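Local atomic coordinates of fiber (Murine adenovirus 2, PDB entry 5NBH), a protein that probably attaches the virus to its host cell through the distal domain of its trimeric fibre, which binds N-acetylglucosamine. Residues Phe83-Met93 with Gly144-Met154; Ile184-Gln194 with Ser215-Met226. One frame throughout, in Å; residues are numbered along the deposited sequence.

Overall arrangement
Both contacts lie in the distal, all-beta head domain and touch the second subunit of the trimer, yet they do not meet: their centres are 24 Å apart and their nearest atoms about 11 Å. Contact 1, the nearer to the centre of the chain, adds the short strand 152-153 to the edge of the five-stranded sheet through regular backbone pairing and methionine-aromatic packing, and it is partly buried. Contact 2, mostly buried, lies where the two sheets come together: strand 223-231, the other outermost strand of that five-stranded sheet, meets the hairpin of strands 179-188 and 191-205. Waters, cysteines and a salt bridge do much of the joining there.

Contact 1: Phe83-Met93 with Gly144-Met154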
loop_
_atom_site.group_PDB
_atom_site.type_symbol
_atom_site.label_atom_id
_atom_site.label_comp_id
_atom_site.label_asym_id
_atom_site.label_seq_id
_atom_site.Cartn_x
_atom_site.Cartn_y
_atom_site.Cartn_z
ATOM N N PHE A 83 6.927 2.630 -7.180
ATOM C CA PHE A 83 8.102 1.820 -7.534
ATOM C C PHE A 83 8.202 0.653 -6.582
ATOM O O PHE A 83 7.861 0.802 -5.419
ATOM C CB PHE A 83 9.375 2.637 -7.431
ATOM C CG PHE A 83 9.576 3.576 -8.586
ATOM C CD1 PHE A 83 9.885 3.074 -9.828
ATOM C CD2 PHE A 83 9.405 4.935 -8.437
ATOM C CE1 PHE A 83 10.065 3.919 -10.929
ATOM C CE2 PHE A 83 9.604 5.798 -9.536
ATOM C CZ PHE A 83 9.928 5.280 -10.766
ATOM N N VAL A 84 8.597 -0.498 -7.083
ATOM C CA VAL A 84 8.778 -1.675 -6.231
ATOM C C VAL A 84 10.159 -2.259 -6.419
ATOM O O VAL A 84 10.556 -2.591 -7.535
ATOM C CB VAL A 84 7.722 -2.781 -6.514
ATOM C CG1 VAL A 84 7.852 -3.914 -5.482
ATOM C CG2 VAL A 84 6.309 -2.216 -6.509
ATOM N N TYR A 85 10.892 -2.453 -5.305
ATOM C CA TYR A 85 12.125 -3.197 -5.317
ATOM C C TYR A 85 11.831 -4.533 -4.640
ATOM O O TYR A 85 11.340 -4.572 -3.514
ATOM C CB TYR A 85 13.198 -2.417 -4.577
ATOM C CG TYR A 85 14.627 -2.894 -4.771
ATOM C CD1 TYR A 85 15.141 -3.177 -6.050
ATOM C CD2 TYR A 85 15.500 -3.048 -3.668
ATOM C CE1 TYR A 85 16.437 -3.607 -6.235
ATOM C CE2 TYR A 85 16.812 -3.427 -3.861
ATOM C CZ TYR A 85 17.279 -3.728 -5.136
ATOM O OH TYR A 85 18.566 -4.135 -5.371
ATOM N N GLN A 86 12.086 -5.630 -5.336
ATOM C CA GLN A 86 11.637 -6.924 -4.853
ATOM C C GLN A 86 12.538 -8.041 -5.288
ATOM O O GLN A 86 13.224 -7.928 -6.294
ATOM C CB GLN A 86 10.237 -7.208 -5.377
ATOM C CG GLN A 86 10.165 -7.261 -6.894
ATOM C CD GLN A 86 8.808 -7.662 -7.396
ATOM O OE1 GLN A 86 7.924 -6.827 -7.526
ATOM N NE2 GLN A 86 8.660 -8.934 -7.734
ATOM N N THR A 87 12.451 -9.153 -4.583
ATOM C CA THR A 87 13.028 -10.413 -5.046
ATOM C C THR A 87 12.292 -10.859 -6.326
ATOM O O THR A 87 11.066 -10.676 -6.447
ATOM C CB THR A 87 12.929 -11.509 -3.962
ATOM O OG1 THR A 87 11.590 -11.566 -3.452
ATOM C CG2 THR A 87 13.910 -11.220 -2.838
ATOM N N PRO A 88 13.033 -11.445 -7.287
ATOM C CA PRO A 88 12.374 -11.884 -8.511
ATOM C C PRO A 88 11.347 -12.940 -8.285
ATOM O O PRO A 88 11.415 -13.713 -7.317
ATOM C CB PRO A 88 13.542 -12.434 -9.377
ATOM C CG PRO A 88 14.789 -11.902 -8.770
ATOM C CD PRO A 88 14.477 -11.756 -7.308
ATOM N N PHE A 89 10.371 -12.953 -9.182
ATOM C CA PHE A 89 9.356 -13.987 -9.263
ATOM C C PHE A 89 10.013 -15.359 -9.068
ATOM O O PHE A 89 10.962 -15.704 -9.795
ATOM C CB PHE A 89 8.698 -13.936 -10.664
ATOM C CG PHE A 89 7.905 -12.655 -10.982
ATOM C CD1 PHE A 89 7.352 -11.854 -9.989
ATOM C CD2 PHE A 89 7.685 -12.277 -12.317
ATOM C CE1 PHE A 89 6.611 -10.706 -10.300
ATOM C CE2 PHE A 89 6.948 -11.134 -12.636
ATOM C CZ PHE A 89 6.408 -10.347 -11.626
ATOM N N ASN A 90 9.566 -16.104 -8.061
ATOM C CA ASN A 90 10.066 -17.466 -7.842
ATOM C C ASN A 90 11.587 -17.538 -7.528
ATOM O O ASN A 90 12.223 -18.585 -7.705
ATOM C CB ASN A 90 9.729 -18.308 -9.102
ATOM C CG ASN A 90 9.281 -19.711 -8.780
ATOM O OD1 ASN A 90 9.794 -20.367 -7.863
ATOM N ND2 ASN A 90 8.314 -20.193 -9.553
ATOM N N THR A 91 12.170 -16.433 -7.051
ATOM C CA THR A 91 13.605 -16.369 -6.747
ATOM C C THR A 91 13.817 -15.780 -5.351
ATOM O O THR A 91 14.392 -14.692 -5.185
ATOM C CB THR A 91 14.344 -15.573 -7.825
ATOM O OG1 THR A 91 13.923 -16.044 -9.114
ATOM C CG2 THR A 91 15.860 -15.710 -7.688
ATOM N N PRO A 92 13.352 -16.515 -4.327
ATOM C CA PRO A 92 13.529 -16.027 -2.967
ATOM C C PRO A 92 15.006 -15.941 -2.580
ATOM O O PRO A 92 15.833 -16.642 -3.148
ATOM C CB PRO A 92 12.791 -17.063 -2.121
ATOM C CG PRO A 92 12.864 -18.310 -2.907
ATOM C CD PRO A 92 12.810 -17.887 -4.345
ATOM N N MET A 93 15.297 -15.065 -1.618
ATOM C CA MET A 93 16.655 -14.788 -1.162
ATOM C C MET A 93 17.016 -15.731 -0.017
ATOM O O MET A 93 16.242 -15.910 0.916
ATOM C CB MET A 93 16.725 -13.346 -0.685
ATOM C CG MET A 93 18.112 -12.885 -0.407
ATOM S SD MET A 93 18.102 -11.219 0.120
ATOM C CE MET A 93 17.379 -10.375 -1.309
ATOM N N GLY A 144 21.415 1.903 -3.119
ATOM C CA GLY A 144 20.254 1.127 -2.678
ATOM C C GLY A 144 20.256 -0.346 -3.088
ATOM O O GLY A 144 19.420 -1.127 -2.596
ATOM N N SER A 145 21.163 -0.753 -3.983
ATOM C CA SER A 145 21.199 -2.114 -4.475
ATOM C C SER A 145 21.397 -3.153 -3.364
ATOM O O SER A 145 22.302 -3.013 -2.566
ATOM C CB SER A 145 22.354 -2.300 -5.473
ATOM O OG SER A 145 22.146 -1.471 -6.598
ATOM N N CYS A 146 20.618 -4.220 -3.397
ATOM C CA CYS A 146 20.734 -5.273 -2.367
ATOM C C CYS A 146 22.038 -6.057 -2.544
ATOM O O CYS A 146 22.370 -6.501 -3.661
ATOM C CB CYS A 146 19.538 -6.192 -2.394
ATOM S SG CYS A 146 19.484 -7.345 -1.004
ATOM N N LEU A 147 22.823 -6.112 -1.466
ATOM C CA LEU A 147 24.082 -6.864 -1.423
ATOM C C LEU A 147 23.918 -8.292 -0.942
ATOM O O LEU A 147 24.795 -9.126 -1.185
ATOM C CB LEU A 147 25.084 -6.137 -0.529
ATOM C CG LEU A 147 25.362 -4.683 -0.940
ATOM C CD1 LEU A 147 26.200 -3.989 0.117
ATOM C CD2 LEU A 147 26.040 -4.621 -2.308
ATOM N N THR A 148 22.823 -8.573 -0.225
ATOM C CA THR A 148 22.575 -9.893 0.401
ATOM C C THR A 148 22.099 -10.941 -0.594
ATOM O O THR A 148 22.392 -12.123 -0.476
ATOM C CB THR A 148 21.540 -9.771 1.527
ATOM O OG1 THR A 148 21.912 -8.710 2.401
ATOM C CG2 THR A 148 21.390 -11.061 2.292
ATOM N N GLY A 149 21.355 -10.487 -1.602
ATOM C CA GLY A 149 20.819 -11.370 -2.608
ATOM C C GLY A 149 20.265 -10.540 -3.751
ATOM O O GLY A 149 20.341 -9.316 -3.716
ATOM N N ARG A 150 19.655 -11.206 -4.707
ATOM C CA ARG A 150 19.190 -10.521 -5.908
ATOM C C ARG A 150 17.801 -9.890 -5.690
ATOM O O ARG A 150 16.861 -10.567 -5.290
ATOM C CB ARG A 150 19.179 -11.472 -7.110
ATOM C CG ARG A 150 18.773 -10.810 -8.432
ATOM C CD ARG A 150 19.048 -11.710 -9.645
ATOM N NE ARG A 150 18.092 -11.473 -10.734
ATOM C CZ ARG A 150 17.321 -12.421 -11.273
ATOM N NH1 ARG A 150 17.403 -13.670 -10.855
ATOM N NH2 ARG A 150 16.474 -12.119 -12.238
ATOM N N MET A 151 17.720 -8.593 -5.976
ATOM C CA MET A 151 16.452 -7.857 -6.021
ATOM C C MET A 151 16.460 -7.036 -7.311
ATOM O O MET A 151 17.520 -6.790 -7.875
ATOM C CB MET A 151 16.252 -7.004 -4.785
ATOM C CG MET A 151 16.147 -7.849 -3.501
ATOM S SD MET A 151 15.813 -6.869 -2.016
ATOM C CE MET A 151 14.125 -6.320 -2.328
ATOM N N GLN A 152 15.259 -6.652 -7.749
ATOM C CA GLN A 152 15.008 -6.006 -9.037
ATOM C C GLN A 152 13.962 -4.929 -8.845
ATOM O O GLN A 152 13.057 -5.114 -8.055
ATOM C CB GLN A 152 14.407 -7.035 -9.996
ATOM C CG GLN A 152 15.421 -8.035 -10.462
ATOM C CD GLN A 152 14.901 -9.071 -11.438
ATOM O OE1 GLN A 152 15.702 -9.771 -12.059
ATOM N NE2 GLN A 152 13.589 -9.169 -11.595
ATOM N N VAL A 153 14.083 -3.826 -9.583
ATOM C CA VAL A 153 12.997 -2.862 -9.651
ATOM C C VAL A 153 12.038 -3.397 -10.742
ATOM O O VAL A 153 12.462 -3.642 -11.874
ATOM C CB VAL A 153 13.485 -1.432 -9.986
ATOM C CG1 VAL A 153 12.305 -0.464 -9.991
ATOM C CG2 VAL A 153 14.553 -0.945 -9.012
ATOM N N MET A 154 10.788 -3.634 -10.366
ATOM C CA MET A 154 9.796 -4.302 -11.213
ATOM C C MET A 154 8.594 -3.396 -11.500
ATOM O O MET A 154 7.959 -2.838 -10.585
ATOM C CB MET A 154 9.372 -5.581 -10.500
ATOM C CG MET A 154 8.198 -6.357 -11.074
ATOM S SD MET A 154 8.487 -6.981 -12.732
ATOM C CE MET A 154 9.659 -8.299 -12.450
HETATM O O HOH W 1 8.606 -0.470 -10.023
HETATM O O HOH W 2 19.453 -4.203 -7.708
HETATM O O HOH W 3 6.296 -4.861 -8.893
HETATM O O HOH W 4 16.683 -13.157 -4.403
#
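Y85 and Q86 of strand 83-86 run antiparallel to V153 and Q152: Y85-V153 is a non-hydrogen-bonded pair, Q86-Q152 a hydrogen-bonded one, with Q86 N to Q152 O at 2.9 Å and Q152 N to Q86 O at 2.8 Å. M154 N extends the ladder to V84 O. The Y85 ring, its CG anti to the backbone N (chi1 -166°), crosses the M151 side chain at about a right angle. M151 CB sits over one ring face, 3.7 Å from the centroid of the Y85 ring, and M151 SD adds an oblique Met-aromatic contact. At the ring edge, Y85 OH accepts a nearly straight bond (168°) from C146 N, 2.8 Å away, so tyrosine tethers the loop as well as filling space. M93 suits the next place because its unbranched chain bends at its end (chi3 -61°), bringing CE to 3.6 Å from M151 CG and against C146 SG; at G149 the absence of a side chain leaves room for M93 CG. On the opposite face of the strand pair from Y85, the Q86 amide, through OE1, meets M154 CB; in the conformers described, M154 CE lies over one face of the F89 ring and P88 CG over the centre of the R150 guanidinium. T87 turns its hydroxyl to I108 in strand 103-113, while M151 also packs on F139 of strand 131-140. Flexible thioethers thus fit around rigid rings, while paired amides fix the register of a short edge strand and the Y85 phenol oxygen helps to hold the loop before it, which Q138 also grips.

Contact 2: Ile184-Gln194 with Ser215-Met226; sequences IVCSENGEFKQ and STTSGCKPIFQM
I184-E188 and I223-M226 run roughly antiparallel, their axes 5.1 Å apart at closest approach and their directions 145° apart, but direct pairing is sparse: S187 N gives I223 O only a weak bond of 3.3 Å. Water completes the join, one molecule firmly linking S187 O to K221 O; a further bridge between V185 and Q225 is uncertain, its water modelled at two positions too close to be filled together. Within segment 184-194, K193 and Q194 both face C186 in a classic beta bulge, their amides sharing C186 O.

I184 carries the apolar end. With CG1 held between the backbone N and the carbonyl carbon (chi1 53°), it lays CD1 over one face of the F224 ring, 3.8 Å from the ring centroid, while its other branch, CG2, meets M226 CB. Small cysteines suit the close approach in the middle: C186 CB lies 3.8 Å from C220 SG, and C186 SG reaches T217 CG2. From the bulge itself, the extended Q194 side chain brings OE1 to the backbone at S218, where S218 N donates to Q194 OE1 at 2.9 Å. Near the hairpin tip, E188 stretches out to K221, whose NZ bends round to meet E188 OE2 on its syn side, 2.7 Å away and 26° out of the carboxylate plane; a weaker bond to N128 gives K221 NZ a second partner. On strand 208-217, S215 and T216 bond Q133 and T132 respectively, two residues that bind N-acetylglucosamine, while V185 packs on F181 of the second subunit. Aliphatic-aromatic packing therefore holds the I184 end, water supplements the limited direct pairing of two skewed strands, and opposite charges join the chains near the hairpin tip.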
loop_
_atom_site.group_PDB
_atom_site.type_symbol
_atom_site.label_atom_id
_atom_site.label_comp_id
_atom_site.label_asym_id
_atom_site.label_seq_id
_atom_site.Cartn_x
_atom_site.Cartn_y
_atom_site.Cartn_z
ATOM N N ILE A 184 3.437 -11.424 14.745
ATOM C CA ILE A 184 3.531 -12.376 13.648
ATOM C C ILE A 184 2.975 -13.690 14.136
ATOM O O ILE A 184 2.911 -13.930 15.340
ATOM C CB ILE A 184 4.960 -12.610 13.102
ATOM C CG1 ILE A 184 5.965 -12.988 14.208
ATOM C CG2 ILE A 184 5.458 -11.376 12.401
ATOM C CD1 ILE A 184 7.200 -13.701 13.711
ATOM N N VAL A 185 2.549 -14.489 13.189
ATOM C CA VAL A 185 2.113 -15.835 13.457
ATOM C C VAL A 185 3.001 -16.786 12.677
ATOM O O VAL A 185 3.092 -16.690 11.453
ATOM C CB VAL A 185 0.631 -16.053 13.107
ATOM C CG1 VAL A 185 0.269 -17.524 13.347
ATOM C CG2 VAL A 185 -0.268 -15.179 13.976
ATOM N N CYS A 186 3.624 -17.725 13.392
ATOM C CA CYS A 186 4.388 -18.788 12.790
ATOM C C CYS A 186 3.438 -19.955 12.498
ATOM O O CYS A 186 2.576 -20.246 13.309
ATOM C CB CYS A 186 5.527 -19.248 13.697
ATOM S SG CYS A 186 6.866 -18.028 13.794
ATOM N N SER A 187 3.618 -20.588 11.358
ATOM C CA SER A 187 2.809 -21.740 10.944
ATOM C C SER A 187 3.626 -22.699 10.125
ATOM O O SER A 187 4.767 -22.411 9.793
ATOM C CB SER A 187 1.604 -21.255 10.125
ATOM O OG SER A 187 1.964 -20.726 8.845
ATOM N N GLU A 188 3.060 -23.851 9.773
ATOM C CA GLU A 188 3.776 -24.743 8.887
ATOM C C GLU A 188 2.764 -25.634 8.222
ATOM O O GLU A 188 1.928 -26.201 8.904
ATOM C CB GLU A 188 4.813 -25.576 9.640
ATOM C CG GLU A 188 5.726 -26.353 8.705
ATOM C CD GLU A 188 6.782 -27.190 9.404
ATOM O OE1 GLU A 188 6.916 -27.179 10.651
ATOM O OE2 GLU A 188 7.492 -27.883 8.662
ATOM N N ASN A 189 2.813 -25.659 6.897
ATOM C CA ASN A 189 1.897 -26.459 6.071
ATOM C C ASN A 189 0.438 -26.175 6.415
ATOM O O ASN A 189 -0.352 -27.120 6.557
ATOM C CB ASN A 189 2.166 -27.958 6.246
ATOM C CG ASN A 189 3.532 -28.374 5.763
ATOM O OD1 ASN A 189 4.050 -27.846 4.775
ATOM N ND2 ASN A 189 4.125 -29.352 6.452
ATOM N N GLY A 190 0.095 -24.899 6.612
ATOM C CA GLY A 190 -1.271 -24.512 6.977
ATOM C C GLY A 190 -1.707 -24.713 8.420
ATOM O O GLY A 190 -2.858 -24.464 8.762
ATOM N N GLU A 191 -0.810 -25.203 9.267
ATOM C CA GLU A 191 -1.115 -25.457 10.682
ATOM C C GLU A 191 -0.534 -24.361 11.561
ATOM O O GLU A 191 0.649 -24.071 11.444
ATOM C CB GLU A 191 -0.517 -26.791 11.092
ATOM C CG GLU A 191 -0.836 -27.223 12.497
ATOM C CD GLU A 191 -0.059 -28.478 12.918
ATOM O OE1 GLU A 191 0.457 -29.208 12.032
ATOM O OE2 GLU A 191 0.029 -28.727 14.137
ATOM N N PHE A 192 -1.360 -23.776 12.427
ATOM C CA PHE A 192 -0.898 -22.785 13.394
ATOM C C PHE A 192 0.176 -23.384 14.322
ATOM O O PHE A 192 0.017 -24.510 14.834
ATOM C CB PHE A 192 -2.064 -22.249 14.230
ATOM C CG PHE A 192 -1.644 -21.460 15.411
ATOM C CD1 PHE A 192 -1.319 -20.102 15.278
ATOM C CD2 PHE A 192 -1.509 -22.062 16.682
ATOM C CE1 PHE A 192 -0.937 -19.354 16.372
ATOM C CE2 PHE A 192 -1.132 -21.296 17.777
ATOM C CZ PHE A 192 -0.834 -19.942 17.614
ATOM N N LYS A 193 1.245 -22.645 14.535
ATOM C CA LYS A 193 2.296 -23.040 15.482
ATOM C C LYS A 193 2.443 -22.091 16.659
ATOM O O LYS A 193 2.494 -22.544 17.809
ATOM C CB LYS A 193 3.641 -23.185 14.773
ATOM C CG LYS A 193 3.704 -24.273 13.711
ATOM C CD LYS A 193 3.527 -25.675 14.292
ATOM C CE LYS A 193 3.457 -26.661 13.142
ATOM N NZ LYS A 193 3.528 -28.066 13.627
ATOM N N GLN A 194 2.542 -20.784 16.414
ATOM C CA GLN A 194 2.754 -19.836 17.488
ATOM C C GLN A 194 2.355 -18.400 17.145
ATOM O O GLN A 194 2.678 -17.934 16.064
ATOM C CB GLN A 194 4.259 -19.802 17.831
ATOM C CG GLN A 194 4.579 -18.995 19.069
ATOM C CD GLN A 194 6.045 -19.021 19.452
ATOM O OE1 GLN A 194 6.890 -19.533 18.726
ATOM N NE2 GLN A 194 6.354 -18.451 20.611
ATOM N N SER A 215 13.208 -12.442 14.717
ATOM C CA SER A 215 12.023 -13.226 15.023
ATOM C C SER A 215 12.260 -14.085 16.264
ATOM O O SER A 215 13.351 -14.665 16.444
ATOM C CB SER A 215 11.674 -14.126 13.843
ATOM O OG SER A 215 12.771 -14.867 13.351
ATOM N N THR A 216 11.243 -14.215 17.098
ATOM C CA THR A 216 11.372 -15.020 18.334
ATOM C C THR A 216 10.429 -16.214 18.235
ATOM O O THR A 216 9.238 -16.049 17.977
ATOM C CB THR A 216 11.100 -14.181 19.562
ATOM O OG1 THR A 216 12.125 -13.197 19.658
ATOM C CG2 THR A 216 11.091 -15.021 20.829
ATOM N N THR A 217 10.986 -17.416 18.376
ATOM C CA THR A 217 10.215 -18.666 18.236
ATOM C C THR A 217 10.397 -19.578 19.487
ATOM O O THR A 217 11.369 -19.436 20.210
ATOM C CB THR A 217 10.566 -19.429 16.952
ATOM O OG1 THR A 217 11.940 -19.871 16.983
ATOM C CG2 THR A 217 10.368 -18.517 15.740
ATOM N N SER A 218 9.425 -20.454 19.718
ATOM C CA SER A 218 9.525 -21.537 20.702
ATOM C C SER A 218 9.145 -22.841 20.023
ATOM O O SER A 218 7.963 -23.094 19.774
ATOM C CB SER A 218 8.584 -21.300 21.875
ATOM O OG SER A 218 8.659 -19.967 22.312
ATOM N N GLY A 219 10.136 -23.630 19.640
ATOM C CA GLY A 219 9.881 -24.960 19.140
ATOM C C GLY A 219 9.696 -25.081 17.645
ATOM O O GLY A 219 10.000 -26.130 17.081
ATOM N N CYS A 220 9.275 -24.004 16.994
ATOM C CA CYS A 220 8.851 -24.035 15.608
ATOM C C CYS A 220 9.864 -23.424 14.661
ATOM O O CYS A 220 10.806 -22.736 15.052
ATOM C CB CYS A 220 7.485 -23.340 15.454
ATOM S SG CYS A 220 7.401 -21.623 16.001
ATOM N N LYS A 221 9.639 -23.701 13.395
ATOM C CA LYS A 221 10.370 -23.072 12.305
ATOM C C LYS A 221 9.903 -21.631 12.181
ATOM O O LYS A 221 8.729 -21.370 12.285
ATOM C CB LYS A 221 10.087 -23.787 10.997
ATOM C CG LYS A 221 10.523 -25.244 10.971
ATOM C CD LYS A 221 10.362 -25.813 9.581
ATOM C CE LYS A 221 10.865 -27.238 9.479
ATOM N NZ LYS A 221 9.861 -28.210 9.944
ATOM N N PRO A 222 10.823 -20.703 11.906
ATOM C CA PRO A 222 10.415 -19.315 11.673
ATOM C C PRO A 222 9.840 -19.176 10.261
ATOM O O PRO A 222 10.566 -19.079 9.291
ATOM C CB PRO A 222 11.701 -18.510 11.921
ATOM C CG PRO A 222 12.808 -19.487 11.664
ATOM C CD PRO A 222 12.286 -20.866 11.972
ATOM N N ILE A 223 8.523 -19.270 10.175
ATOM C CA ILE A 223 7.806 -19.217 8.921
ATOM C C ILE A 223 6.668 -18.232 9.139
ATOM O O ILE A 223 5.723 -18.547 9.835
ATOM C CB ILE A 223 7.231 -20.589 8.527
ATOM C CG1 ILE A 223 8.361 -21.589 8.358
ATOM C CG2 ILE A 223 6.411 -20.466 7.246
ATOM C CD1 ILE A 223 7.907 -22.984 7.948
ATOM N N PHE A 224 6.810 -17.033 8.584
ATOM C CA PHE A 224 5.912 -15.918 8.850
ATOM C C PHE A 224 5.971 -14.859 7.758
ATOM O O PHE A 224 6.930 -14.858 7.006
ATOM C CB PHE A 224 6.267 -15.262 10.184
ATOM C CG PHE A 224 7.647 -14.690 10.240
ATOM C CD1 PHE A 224 8.733 -15.475 10.623
ATOM C CD2 PHE A 224 7.873 -13.362 9.945
ATOM C CE1 PHE A 224 10.013 -14.935 10.703
ATOM C CE2 PHE A 224 9.148 -12.825 10.018
ATOM C CZ PHE A 224 10.220 -13.613 10.382
ATOM N N GLN A 225 4.955 -13.980 7.702
ATOM C CA GLN A 225 4.939 -12.772 6.854
ATOM C C GLN A 225 4.818 -11.574 7.798
ATOM O O GLN A 225 4.146 -11.639 8.836
ATOM C CB GLN A 225 3.759 -12.740 5.814
ATOM C CG GLN A 225 3.746 -11.501 4.871
ATOM C CD GLN A 225 2.635 -11.445 3.779
ATOM O OE1 GLN A 225 1.689 -10.661 3.894
ATOM N NE2 GLN A 225 2.831 -12.160 2.682
ATOM N N MET A 226 5.521 -10.501 7.484
ATOM C CA MET A 226 5.295 -9.237 8.179
ATOM C C MET A 226 5.635 -8.040 7.334
ATOM O O MET A 226 6.360 -8.131 6.376
ATOM C CB MET A 226 5.984 -9.150 9.539
ATOM C CG MET A 226 7.490 -9.228 9.617
ATOM S SD MET A 226 7.937 -8.133 10.989
ATOM C CE MET A 226 7.453 -6.650 10.112
HETATM O O HOH W 5 2.383 -13.336 10.529
HETATM O O HOH W 6 3.025 -14.520 9.898
HETATM O O HOH W 7 6.449 -22.738 11.940
HETATM O O HOH W 8 7.175 -25.270 12.803
HETATM O O HOH W 9 8.899 -17.472 22.203
#